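Local coordinates for phage tail sheath protein (Desulfitobacterium hafniense, PDB 3HXL) that probably forms the contractile sheath that surrounds the inner tube of a myovirus-type phage tail, at residues 237-242 with 246-251; 230-235 with 342-347; 311-316 with 322-327; 328-331 with 336-339. All blocks are in the same frame, centred on the assembly; numbering follows the deposited sequence.

Interaction 1 of 4, residues 237-242 with 246-251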
loop_
_atom_site.group_PDB
_atom_site.type_symbol
_atom_site.label_atom_id
_atom_site.label_comp_id
_atom_site.label_asym_id
_atom_site.label_seq_id
_atom_site.Cartn_x
_atom_site.Cartn_y
_atom_site.Cartn_z
ATOM N N ASN A 237 16.868 5.206 -0.697
ATOM C CA ASN A 237 18.310 5.063 -0.857
ATOM C C ASN A 237 18.875 3.672 -0.545
ATOM O O ASN A 237 19.625 3.488 0.418
ATOM C CB ASN A 237 19.019 6.123 -0.002
ATOM C CG ASN A 237 18.914 7.511 -0.601
ATOM O OD1 ASN A 237 19.627 7.842 -1.546
ATOM N ND2 ASN A 237 18.005 8.321 -0.073
ATOM N N TYR A 238 18.511 2.693 -1.364
ATOM C CA TYR A 238 19.012 1.341 -1.181
ATOM C C TYR A 238 19.199 0.647 -2.523
ATOM O O TYR A 238 18.645 -0.429 -2.768
ATOM C CB TYR A 238 18.057 0.528 -0.308
ATOM C CG TYR A 238 18.712 -0.678 0.325
ATOM C CD1 TYR A 238 18.376 -1.974 -0.071
ATOM C CD2 TYR A 238 19.666 -0.519 1.331
ATOM C CE1 TYR A 238 18.976 -3.088 0.525
ATOM C CE2 TYR A 238 20.270 -1.621 1.933
ATOM C CZ TYR A 238 19.920 -2.901 1.528
ATOM O OH TYR A 238 20.503 -3.989 2.139
ATOM N N PRO A 239 19.979 1.261 -3.418
ATOM C CA PRO A 239 20.218 0.665 -4.732
ATOM C C PRO A 239 20.961 -0.668 -4.616
ATOM O O PRO A 239 20.988 -1.457 -5.559
ATOM C CB PRO A 239 21.030 1.735 -5.451
ATOM C CG PRO A 239 21.777 2.393 -4.338
ATOM C CD PRO A 239 20.720 2.527 -3.274
ATOM N N ALA A 240 21.550 -0.920 -3.451
ATOM C CA ALA A 240 22.290 -2.162 -3.233
ATOM C C ALA A 240 21.407 -3.400 -3.405
ATOM O O ALA A 240 21.911 -4.518 -3.566
ATOM C CB ALA A 240 22.930 -2.159 -1.829
ATOM N N ALA A 241 20.091 -3.205 -3.363
ATOM C CA ALA A 241 19.149 -4.310 -3.522
ATOM C C ALA A 241 19.376 -5.030 -4.861
ATOM O O ALA A 241 19.224 -6.250 -4.950
ATOM C CB ALA A 241 17.700 -3.786 -3.442
ATOM N N ASP A 242 19.717 -4.257 -5.894
ATOM C CA ASP A 242 19.991 -4.784 -7.237
ATOM C C ASP A 242 19.008 -5.895 -7.611
ATOM O O ASP A 242 19.400 -6.990 -8.024
ATOM C CB ASP A 242 21.445 -5.287 -7.286
ATOM C CG ASP A 242 21.871 -5.769 -8.667
ATOM O OD1 ASP A 242 21.278 -5.335 -9.678
ATOM O OD2 ASP A 242 22.829 -6.573 -8.737
ATOM N N VAL A 246 12.567 -4.396 -6.197
ATOM C CA VAL A 246 12.789 -3.265 -5.298
ATOM C C VAL A 246 13.052 -1.939 -6.005
ATOM O O VAL A 246 13.913 -1.849 -6.873
ATOM C CB VAL A 246 13.992 -3.527 -4.355
ATOM C CG1 VAL A 246 14.236 -2.312 -3.476
ATOM C CG2 VAL A 246 13.732 -4.760 -3.510
ATOM N N ILE A 247 12.295 -0.911 -5.634
ATOM C CA ILE A 247 12.488 0.416 -6.201
ATOM C C ILE A 247 13.150 1.251 -5.112
ATOM O O ILE A 247 12.727 1.218 -3.957
ATOM C CB ILE A 247 11.138 1.073 -6.601
ATOM C CG1 ILE A 247 10.503 0.280 -7.750
ATOM C CG2 ILE A 247 11.369 2.525 -7.007
ATOM C CD1 ILE A 247 9.027 0.618 -8.005
ATOM N N SER A 248 14.198 1.981 -5.475
ATOM C CA SER A 248 14.925 2.812 -4.511
ATOM C C SER A 248 14.830 4.307 -4.816
ATOM O O SER A 248 15.433 4.795 -5.772
ATOM C CB SER A 248 16.403 2.402 -4.473
ATOM O OG SER A 248 17.126 3.163 -3.519
ATOM N N VAL A 249 14.087 5.027 -3.981
ATOM C CA VAL A 249 13.910 6.472 -4.139
ATOM C C VAL A 249 15.124 7.187 -3.546
ATOM O O VAL A 249 15.441 7.006 -2.369
ATOM C CB VAL A 249 12.638 6.952 -3.409
ATOM C CG1 VAL A 249 12.412 8.435 -3.665
ATOM C CG2 VAL A 249 11.438 6.133 -3.866
ATOM N N LYS A 250 15.793 8.001 -4.361
ATOM C CA LYS A 250 16.998 8.717 -3.936
ATOM C C LYS A 250 16.751 10.048 -3.236
ATOM O O LYS A 250 17.348 10.332 -2.186
ATOM C CB LYS A 250 17.917 8.957 -5.144
ATOM C CG LYS A 250 19.316 9.482 -4.790
ATOM C CD LYS A 250 20.157 9.713 -6.040
ATOM C CE LYS A 250 21.597 10.114 -5.700
ATOM N NZ LYS A 250 22.326 9.031 -4.964
ATOM N N ASN A 251 15.884 10.872 -3.820
ATOM C CA ASN A 251 15.592 12.173 -3.239
ATOM C C ASN A 251 14.113 12.396 -2.942
ATOM O O ASN A 251 13.269 11.535 -3.203
ATOM C CB ASN A 251 16.147 13.304 -4.136
ATOM C CG ASN A 251 15.526 13.333 -5.529
ATOM O OD1 ASN A 251 14.903 12.370 -5.966
ATOM N ND2 ASN A 251 15.721 14.439 -6.237
HETATM O O HOH W 1 21.517 9.588 -2.259
#

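Interaction 2 of 4, residues 230-235 with 342-347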
loop_
_atom_site.group_PDB
_atom_site.type_symbol
_atom_site.label_atom_id
_atom_site.label_comp_id
_atom_site.label_asym_id
_atom_site.label_seq_id
_atom_site.Cartn_x
_atom_site.Cartn_y
_atom_site.Cartn_z
ATOM N N LYS A 230 3.841 -11.871 -7.362
ATOM C CA LYS A 230 4.524 -10.700 -7.885
ATOM C C LYS A 230 4.079 -9.373 -7.277
ATOM O O LYS A 230 2.953 -8.907 -7.486
ATOM C CB LYS A 230 4.387 -10.676 -9.407
ATOM C CG LYS A 230 4.827 -11.973 -10.091
ATOM C CD LYS A 230 6.327 -12.255 -9.923
ATOM C CE LYS A 230 6.721 -13.583 -10.584
ATOM N NZ LYS A 230 8.197 -13.820 -10.589
ATOM N N ILE A 231 4.991 -8.774 -6.516
ATOM C CA ILE A 231 4.769 -7.498 -5.844
ATOM C C ILE A 231 6.094 -6.732 -5.850
ATOM O O ILE A 231 7.122 -7.269 -6.260
ATOM C CB ILE A 231 4.329 -7.713 -4.368
ATOM C CG1 ILE A 231 5.377 -8.543 -3.621
ATOM C CG2 ILE A 231 2.988 -8.438 -4.306
ATOM C CD1 ILE A 231 6.418 -7.713 -2.903
ATOM N N GLN A 232 6.067 -5.479 -5.410
ATOM C CA GLN A 232 7.284 -4.684 -5.316
ATOM C C GLN A 232 7.314 -3.925 -4.001
ATOM O O GLN A 232 6.270 -3.628 -3.411
ATOM C CB GLN A 232 7.406 -3.674 -6.468
ATOM C CG GLN A 232 7.836 -4.258 -7.824
ATOM C CD GLN A 232 8.030 -3.168 -8.881
ATOM O OE1 GLN A 232 7.094 -2.435 -9.211
ATOM N NE2 GLN A 232 9.247 -3.058 -9.413
ATOM N N VAL A 233 8.524 -3.631 -3.543
ATOM C CA VAL A 233 8.733 -2.866 -2.328
ATOM C C VAL A 233 9.481 -1.609 -2.749
ATOM O O VAL A 233 10.377 -1.665 -3.597
ATOM C CB VAL A 233 9.598 -3.637 -1.289
ATOM C CG1 VAL A 233 8.893 -4.912 -0.869
ATOM C CG2 VAL A 233 10.962 -3.937 -1.869
ATOM N N VAL A 234 9.088 -0.482 -2.168
ATOM C CA VAL A 234 9.695 0.808 -2.461
ATOM C C VAL A 234 10.441 1.297 -1.226
ATOM O O VAL A 234 9.839 1.586 -0.187
ATOM C CB VAL A 234 8.628 1.854 -2.844
ATOM C CG1 VAL A 234 9.297 3.190 -3.154
ATOM C CG2 VAL A 234 7.833 1.357 -4.052
ATOM N N LEU A 235 11.759 1.384 -1.360
ATOM C CA LEU A 235 12.628 1.804 -0.274
ATOM C C LEU A 235 13.304 3.124 -0.572
ATOM O O LEU A 235 13.217 3.649 -1.687
ATOM C CB LEU A 235 13.710 0.747 -0.032
ATOM C CG LEU A 235 13.252 -0.706 0.010
ATOM C CD1 LEU A 235 14.469 -1.612 0.178
ATOM C CD2 LEU A 235 12.276 -0.904 1.152
ATOM N N ALA A 342 14.575 -3.597 -15.782
ATOM C CA ALA A 342 14.779 -2.475 -14.868
ATOM C C ALA A 342 13.643 -1.458 -14.971
ATOM O O ALA A 342 13.496 -0.593 -14.107
ATOM C CB ALA A 342 16.114 -1.792 -15.169
ATOM N N LYS A 343 12.845 -1.565 -16.031
ATOM C CA LYS A 343 11.727 -0.649 -16.252
ATOM C C LYS A 343 10.491 -1.146 -15.516
ATOM O O LYS A 343 10.040 -2.272 -15.725
ATOM C CB LYS A 343 11.444 -0.526 -17.752
ATOM C CG LYS A 343 12.644 -0.004 -18.551
ATOM C CD LYS A 343 12.382 0.048 -20.057
ATOM C CE LYS A 343 13.624 0.528 -20.814
ATOM N NZ LYS A 343 13.430 0.551 -22.295
ATOM N N ASN A 344 9.932 -0.300 -14.662
ATOM C CA ASN A 344 8.773 -0.716 -13.881
ATOM C C ASN A 344 7.533 -1.058 -14.695
ATOM O O ASN A 344 6.734 -1.903 -14.280
ATOM C CB ASN A 344 8.485 0.321 -12.800
ATOM C CG ASN A 344 9.545 0.303 -11.722
ATOM O OD1 ASN A 344 9.947 -0.777 -11.275
ATOM N ND2 ASN A 344 10.017 1.482 -11.300
ATOM N N ARG A 345 7.370 -0.433 -15.858
ATOM C CA ARG A 345 6.220 -0.763 -16.695
ATOM C C ARG A 345 6.398 -2.187 -17.225
ATOM O O ARG A 345 5.430 -2.927 -17.364
ATOM C CB ARG A 345 6.080 0.208 -17.875
ATOM C CG ARG A 345 5.060 -0.289 -18.902
ATOM C CD ARG A 345 4.602 0.806 -19.851
ATOM N NE ARG A 345 5.714 1.498 -20.479
ATOM C CZ ARG A 345 5.578 2.484 -21.359
ATOM N NH1 ARG A 345 4.360 2.891 -21.718
ATOM N NH2 ARG A 345 6.658 3.068 -21.870
ATOM N N VAL A 346 7.637 -2.571 -17.528
ATOM C CA VAL A 346 7.886 -3.928 -18.013
ATOM C C VAL A 346 7.506 -4.892 -16.890
ATOM O O VAL A 346 6.845 -5.908 -17.118
ATOM C CB VAL A 346 9.368 -4.130 -18.412
ATOM C CG1 VAL A 346 9.666 -5.617 -18.655
ATOM C CG2 VAL A 346 9.660 -3.335 -19.678
ATOM N N ILE A 347 7.913 -4.561 -15.671
ATOM C CA ILE A 347 7.582 -5.400 -14.527
ATOM C C ILE A 347 6.061 -5.501 -14.344
ATOM O O ILE A 347 5.540 -6.571 -14.022
ATOM C CB ILE A 347 8.232 -4.855 -13.229
ATOM C CG1 ILE A 347 9.757 -4.920 -13.350
ATOM C CG2 ILE A 347 7.778 -5.677 -12.021
ATOM C CD1 ILE A 347 10.300 -6.297 -13.718
HETATM O O HOH W 2 5.880 -1.939 -11.451
#

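Interaction 3 of 4, residues 311-316 with 322-327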
loop_
_atom_site.group_PDB
_atom_site.type_symbol
_atom_site.label_atom_id
_atom_site.label_comp_id
_atom_site.label_asym_id
_atom_site.label_seq_id
_atom_site.Cartn_x
_atom_site.Cartn_y
_atom_site.Cartn_z
ATOM N N GLU A 311 18.781 3.992 -9.426
ATOM C CA GLU A 311 18.016 4.840 -8.538
ATOM C C GLU A 311 16.815 5.553 -9.156
ATOM O O GLU A 311 16.877 6.061 -10.279
ATOM C CB GLU A 311 18.949 5.864 -7.901
ATOM C CG GLU A 311 20.128 5.210 -7.200
ATOM C CD GLU A 311 20.836 6.154 -6.258
ATOM O OE1 GLU A 311 21.801 6.825 -6.695
ATOM O OE2 GLU A 311 20.416 6.226 -5.083
ATOM N N PHE A 312 15.725 5.576 -8.391
ATOM C CA PHE A 312 14.480 6.236 -8.776
ATOM C C PHE A 312 14.627 7.640 -8.167
ATOM O O PHE A 312 14.730 7.784 -6.948
ATOM C CB PHE A 312 13.293 5.472 -8.160
ATOM C CG PHE A 312 11.936 5.960 -8.612
ATOM C CD1 PHE A 312 11.435 7.181 -8.166
ATOM C CD2 PHE A 312 11.163 5.197 -9.489
ATOM C CE1 PHE A 312 10.183 7.640 -8.589
ATOM C CE2 PHE A 312 9.913 5.645 -9.918
ATOM C CZ PHE A 312 9.423 6.867 -9.467
ATOM N N LEU A 313 14.654 8.666 -9.013
ATOM C CA LEU A 313 14.831 10.028 -8.532
ATOM C C LEU A 313 13.974 11.057 -9.262
ATOM O O LEU A 313 13.548 10.838 -10.397
ATOM C CB LEU A 313 16.303 10.423 -8.665
ATOM C CG LEU A 313 16.809 10.449 -10.110
ATOM C CD1 LEU A 313 16.848 11.892 -10.618
ATOM C CD2 LEU A 313 18.197 9.842 -10.174
ATOM N N PHE A 314 13.744 12.185 -8.595
ATOM C CA PHE A 314 12.956 13.279 -9.146
ATOM C C PHE A 314 13.874 14.381 -9.646
ATOM O O PHE A 314 14.941 14.622 -9.076
ATOM C CB PHE A 314 12.033 13.852 -8.066
ATOM C CG PHE A 314 11.076 12.850 -7.502
ATOM C CD1 PHE A 314 9.913 12.514 -8.192
ATOM C CD2 PHE A 314 11.349 12.214 -6.294
ATOM C CE1 PHE A 314 9.048 11.552 -7.696
ATOM C CE2 PHE A 314 10.487 11.248 -5.788
ATOM C CZ PHE A 314 9.333 10.918 -6.487
ATOM N N THR A 315 13.451 15.046 -10.714
ATOM C CA THR A 315 14.208 16.145 -11.295
ATOM C C THR A 315 13.250 17.321 -11.453
ATOM O O THR A 315 12.114 17.151 -11.908
ATOM C CB THR A 315 14.788 15.753 -12.680
ATOM O OG1 THR A 315 15.682 14.642 -12.525
ATOM C CG2 THR A 315 15.543 16.925 -13.299
ATOM N N ALA A 316 13.701 18.507 -11.057
ATOM C CA ALA A 316 12.865 19.704 -11.146
ATOM C C ALA A 316 12.797 20.218 -12.579
ATOM O O ALA A 316 13.802 20.239 -13.284
ATOM C CB ALA A 316 13.411 20.793 -10.227
ATOM N N LEU A 322 9.569 15.991 -11.631
ATOM C CA LEU A 322 9.316 14.885 -12.538
ATOM C C LEU A 322 10.137 13.644 -12.233
ATOM O O LEU A 322 11.278 13.738 -11.785
ATOM C CB LEU A 322 9.586 15.319 -13.976
ATOM C CG LEU A 322 8.479 16.084 -14.713
ATOM C CD1 LEU A 322 7.793 17.076 -13.807
ATOM C CD2 LEU A 322 9.084 16.766 -15.925
ATOM N N VAL A 323 9.535 12.482 -12.457
ATOM C CA VAL A 323 10.240 11.225 -12.261
ATOM C C VAL A 323 11.224 11.194 -13.422
ATOM O O VAL A 323 10.818 11.256 -14.586
ATOM C CB VAL A 323 9.281 10.013 -12.365
ATOM C CG1 VAL A 323 10.079 8.713 -12.375
ATOM C CG2 VAL A 323 8.317 10.019 -11.180
ATOM N N GLU A 324 12.515 11.113 -13.113
ATOM C CA GLU A 324 13.539 11.092 -14.157
ATOM C C GLU A 324 13.335 9.870 -15.037
ATOM O O GLU A 324 13.195 9.981 -16.258
ATOM C CB GLU A 324 14.939 11.066 -13.526
ATOM C CG GLU A 324 16.105 11.075 -14.523
ATOM C CD GLU A 324 16.167 12.336 -15.384
ATOM O OE1 GLU A 324 15.874 13.437 -14.870
ATOM O OE2 GLU A 324 16.531 12.226 -16.574
ATOM N N GLN A 325 13.334 8.704 -14.400
ATOM C CA GLN A 325 13.118 7.430 -15.081
ATOM C C GLN A 325 12.421 6.496 -14.110
ATOM O O GLN A 325 12.813 6.390 -12.949
ATOM C CB GLN A 325 14.442 6.815 -15.552
ATOM C CG GLN A 325 14.986 7.460 -16.816
ATOM C CD GLN A 325 16.080 6.642 -17.471
ATOM O OE1 GLN A 325 16.124 5.420 -17.338
ATOM N NE2 GLN A 325 16.956 7.310 -18.207
ATOM N N ASP A 326 11.365 5.843 -14.592
ATOM C CA ASP A 326 10.565 4.921 -13.793
ATOM C C ASP A 326 11.286 3.574 -13.797
ATOM O O ASP A 326 10.918 2.662 -14.537
ATOM C CB ASP A 326 9.165 4.811 -14.422
ATOM C CG ASP A 326 8.210 3.937 -13.622
ATOM O OD1 ASP A 326 8.533 3.578 -12.466
ATOM O OD2 ASP A 326 7.125 3.620 -14.162
ATOM N N ILE A 327 12.321 3.463 -12.971
ATOM C CA ILE A 327 13.109 2.239 -12.908
ATOM C C ILE A 327 13.248 1.668 -11.508
ATOM O O ILE A 327 13.045 2.371 -10.511
ATOM C CB ILE A 327 14.540 2.468 -13.449
ATOM C CG1 ILE A 327 15.230 3.572 -12.634
ATOM C CG2 ILE A 327 14.493 2.829 -14.917
ATOM C CD1 ILE A 327 16.722 3.723 -12.938
HETATM O O HOH W 3 15.011 7.636 -11.824
#

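Interaction 4 of 4, residues 328-331 with 336-339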
loop_
_atom_site.group_PDB
_atom_site.type_symbol
_atom_site.label_atom_id
_atom_site.label_comp_id
_atom_site.label_asym_id
_atom_site.label_seq_id
_atom_site.Cartn_x
_atom_site.Cartn_y
_atom_site.Cartn_z
ATOM N N ASN A 328 13.577 0.378 -11.449
ATOM C CA ASN A 328 13.788 -0.302 -10.179
ATOM C C ASN A 328 15.306 -0.442 -9.990
ATOM O O ASN A 328 16.079 0.041 -10.817
ATOM C CB ASN A 328 13.075 -1.667 -10.157
ATOM C CG ASN A 328 13.453 -2.554 -11.326
ATOM O OD1 ASN A 328 14.615 -2.945 -11.484
ATOM N ND2 ASN A 328 12.465 -2.893 -12.147
ATOM N N THR A 329 15.730 -1.094 -8.912
ATOM C CA THR A 329 17.156 -1.223 -8.614
ATOM C C THR A 329 17.985 -2.220 -9.410
ATOM O O THR A 329 19.202 -2.289 -9.220
ATOM C CB THR A 329 17.378 -1.565 -7.143
ATOM O OG1 THR A 329 16.791 -2.835 -6.862
ATOM C CG2 THR A 329 16.749 -0.518 -6.250
ATOM N N LEU A 330 17.362 -3.005 -10.277
ATOM C CA LEU A 330 18.130 -3.985 -11.040
ATOM C C LEU A 330 19.171 -3.353 -11.955
ATOM O O LEU A 330 18.829 -2.596 -12.868
ATOM C CB LEU A 330 17.203 -4.867 -11.879
ATOM C CG LEU A 330 17.941 -5.909 -12.725
ATOM C CD1 LEU A 330 18.608 -6.948 -11.809
ATOM C CD2 LEU A 330 16.945 -6.601 -13.647
ATOM N N THR A 331 20.444 -3.666 -11.708
ATOM C CA THR A 331 21.535 -3.148 -12.534
ATOM C C THR A 331 22.448 -4.250 -13.069
ATOM O O THR A 331 23.137 -4.042 -14.063
ATOM C CB THR A 331 22.435 -2.130 -11.779
ATOM O OG1 THR A 331 23.001 -2.754 -10.621
ATOM C CG2 THR A 331 21.633 -0.910 -11.364
ATOM N N ASP A 336 19.625 -13.693 -19.674
ATOM C CA ASP A 336 18.251 -14.062 -19.325
ATOM C C ASP A 336 17.437 -12.946 -18.677
ATOM O O ASP A 336 16.210 -13.014 -18.644
ATOM C CB ASP A 336 18.243 -15.266 -18.375
ATOM C CG ASP A 336 18.676 -16.555 -19.052
ATOM O OD1 ASP A 336 18.850 -16.560 -20.288
ATOM O OD2 ASP A 336 18.829 -17.568 -18.342
ATOM N N LYS A 337 18.109 -11.937 -18.137
ATOM C CA LYS A 337 17.401 -10.828 -17.502
ATOM C C LYS A 337 18.067 -9.524 -17.918
ATOM O O LYS A 337 18.917 -8.987 -17.209
ATOM C CB LYS A 337 17.416 -10.994 -15.979
ATOM C CG LYS A 337 16.378 -10.151 -15.254
ATOM C CD LYS A 337 16.221 -10.555 -13.798
ATOM C CE LYS A 337 17.441 -10.201 -12.971
ATOM N NZ LYS A 337 17.245 -10.526 -11.528
ATOM N N GLY A 338 17.663 -9.033 -19.087
ATOM C CA GLY A 338 18.222 -7.813 -19.643
ATOM C C GLY A 338 17.795 -6.511 -19.000
ATOM O O GLY A 338 17.053 -6.494 -18.017
ATOM N N LYS A 339 18.267 -5.411 -19.576
ATOM C CA LYS A 339 17.969 -4.079 -19.065
ATOM C C LYS A 339 16.477 -3.743 -19.044
ATOM O O LYS A 339 16.041 -2.884 -18.273
ATOM C CB LYS A 339 18.722 -3.020 -19.881
ATOM C CG LYS A 339 18.352 -2.992 -21.350
ATOM C CD LYS A 339 18.962 -1.796 -22.059
ATOM C CE LYS A 339 18.496 -1.731 -23.506
ATOM N NZ LYS A 339 18.995 -0.510 -24.197
#

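Interaction 1 of 4, residues 237-242 with 246-251
N237 and Y238 begin the connection between two parallel neighbours of the mixed sheet, strands 232-236 and 246-255, and they show how such a link can be pinned to the strand it is about to enter. Beyond them a short 3-10 turn, 239-241, carries the chain back. The backbone of the link supplies two successive N-H groups. N of N237 lies 2.8 Å from V249 O, coming from above the carbonyl plane. That of Y238 points almost straight at S248 OG, with N and OG 2.6 Å apart and an N-H...O angle of 169°. The hydroxyl stands there because OG is turned anti to the serine N (chi1 -178°), on a CB that already faces the link. The amide of N237 adds a more bent bond (144°), from ND2 to K250 O at 3.0 Å. Its other end, OD1, lies 3.6 Å from CG of K250 and accepts from a water at 2.7 Å. The same water accepts from K250 NZ, which also forms a salt bridge with E311. Farther along, CB of A241 rests on CG1 of V246 at 3.8 Å, the apolar end of the contact. Grip is therefore divided by chemistry: backbone N-H groups and one asparagine amide hold the start of the link in a fixed path, a serine hydroxyl accepts the second N-H, and simple methyl packing finishes the turn.

Interaction 2 of 4, residues 230-235 with 342-347
At Q232 the extended backbone of strand 232-236 looks across at the first turn of helix 344-364, where N344 follows the N-cap residue K343 and the N-H of I347 is bonded back to K343 O. Backbones stay apart; buried side-chain amides and one water join this strand of the subtilisin-like region to a helix of the C-terminal region. Q232 sends its chain out fully extended beyond CG (chi2 -176°), which carries the amide over to the helix. There NE2 donates to N344 OD1 at 3.0 Å. The bond is nearly straight at the hydrogen (171°) and lies in the plane of the glutamine amide, but it meets the asparagine oxygen from above the carbonyl plane, and the two amide planes stand 70° apart. The opposite end of the glutamine amide is used as well: OE1 accepts from a water at 2.6 Å, and that water also donates to the backbone O of N344 at 3.0 Å. CG2 of I347 packs against the amide, 4.0 Å from NE2 of Q232. Both amides have further partners that help fix their rotation, E244 O for Q232 NE2 and D326 OD1 for N344 ND2. Q232 also touches T274, I347 reaches R224, and N344 lies against I247, so the start of helix 344-364 is set against strands 232-236 and 246-255, with helices 210-227 and 263-276 close by.

Interaction 3 of 4, residues 311-316 with 322-327
T315 and L322 form the hydrogen-bonded pair of an antiparallel beta hairpin, strands 314-317 and 320-323, with N and O of each bonded to O and N of the other at 2.8 Å in both directions. Next to them F314 and V323 make the non-hydrogen-bonded pair, and E324 N reaches L313 O at 2.9 Å, nearly along the C=O axis. A side-chain link reinforces this ladder. T315 OG1 donates to E324 OE1 over 2.6 Å, and OE1 accepts on its anti lone pair; a bend in the glutamate chain (chi2 63°) curls the group back to the threonine, while CB of E324 lies beside CD1 of L313.

On the side of F314 and V323 the packing is apolar: CG1 of V323 meets CZ of F312 at 3.5 Å, and CG2 touches F314. D326 OD1 approaches the edge of the F312 ring in its plane, the carboxylate standing almost upright to the ring (84°). Farther out, R348 and the N-H of L283 hold the other oxygen of D326, and V270 of helix 263-276 backs both rings. Where the two segments diverge, one water donates to E311 O and Q325 O and accepts from L313 N at 3.0 Å.

Interaction 4 of 4, residues 328-331 with 336-339
L330 and K337 meet across the loop that leads from strand 320-323 to helix 344-364, and nearly all of the small contact is theirs. L330 turns its CB toward the other segment, and CG, held anti to the backbone N (chi1 179°), carries both methyls up to the lysine. They receive the end of the aliphatic chain as a pair: CE of K337 lies 3.6 Å from CD1 and 3.7 Å from CD2 of L330. Nearer the lysine backbone, CG of K337 still touches CD2 of L330, at 3.9 Å. The two side chains meet at a slant, and a bend in the lysine at chi3 (69°) brings CE round to the leucine. G338 adds a little: its carbonyl O comes within 4.4 Å of CD2 of L330, a loose approach.

The leucine is positioned by its own segment. N328 OD1 accepts from L330 N at 3.0 Å, in the carbonyl plane and on a lone pair, closing an Asx turn that sets the direction of the chain just before L330. F341 and D242 also touch the buried leucine. For the lysine, the charged NZ passes close to CD1 of L330 and finds its strong partner in E244, with which it forms a salt bridge.

The chemistry is a division of one side chain into two roles. The methylenes of K337 give the leucine methyls an apolar surface by van der Waals contact alone, while the ammonium group is matched by the glutamate, so the lysine can probably help to cover a buried leucine while its charge stays paired with E244.

How the interactions relate
Interaction 1 and interaction 2 share neighbouring strands of the mixed sheet, the first bonding a link to its strand and the second joining that sheet to helix 344-364, far along the chain. Interactions 2 and 3 are the buried ones, yet they differ: one rests on paired amides and a water, the other on a backbone ladder with aromatic packing. Interactions 1 and 4 are only partly buried, and interaction 4, a slight apolar touch within one loop, lies farthest from the chain's centre. The 328-331 segment links interactions 1 and 2, its backbone bonding to V246 and A342. Interaction 3 reaches interaction 1 through F312, whose backbone bonds to S248 and K250.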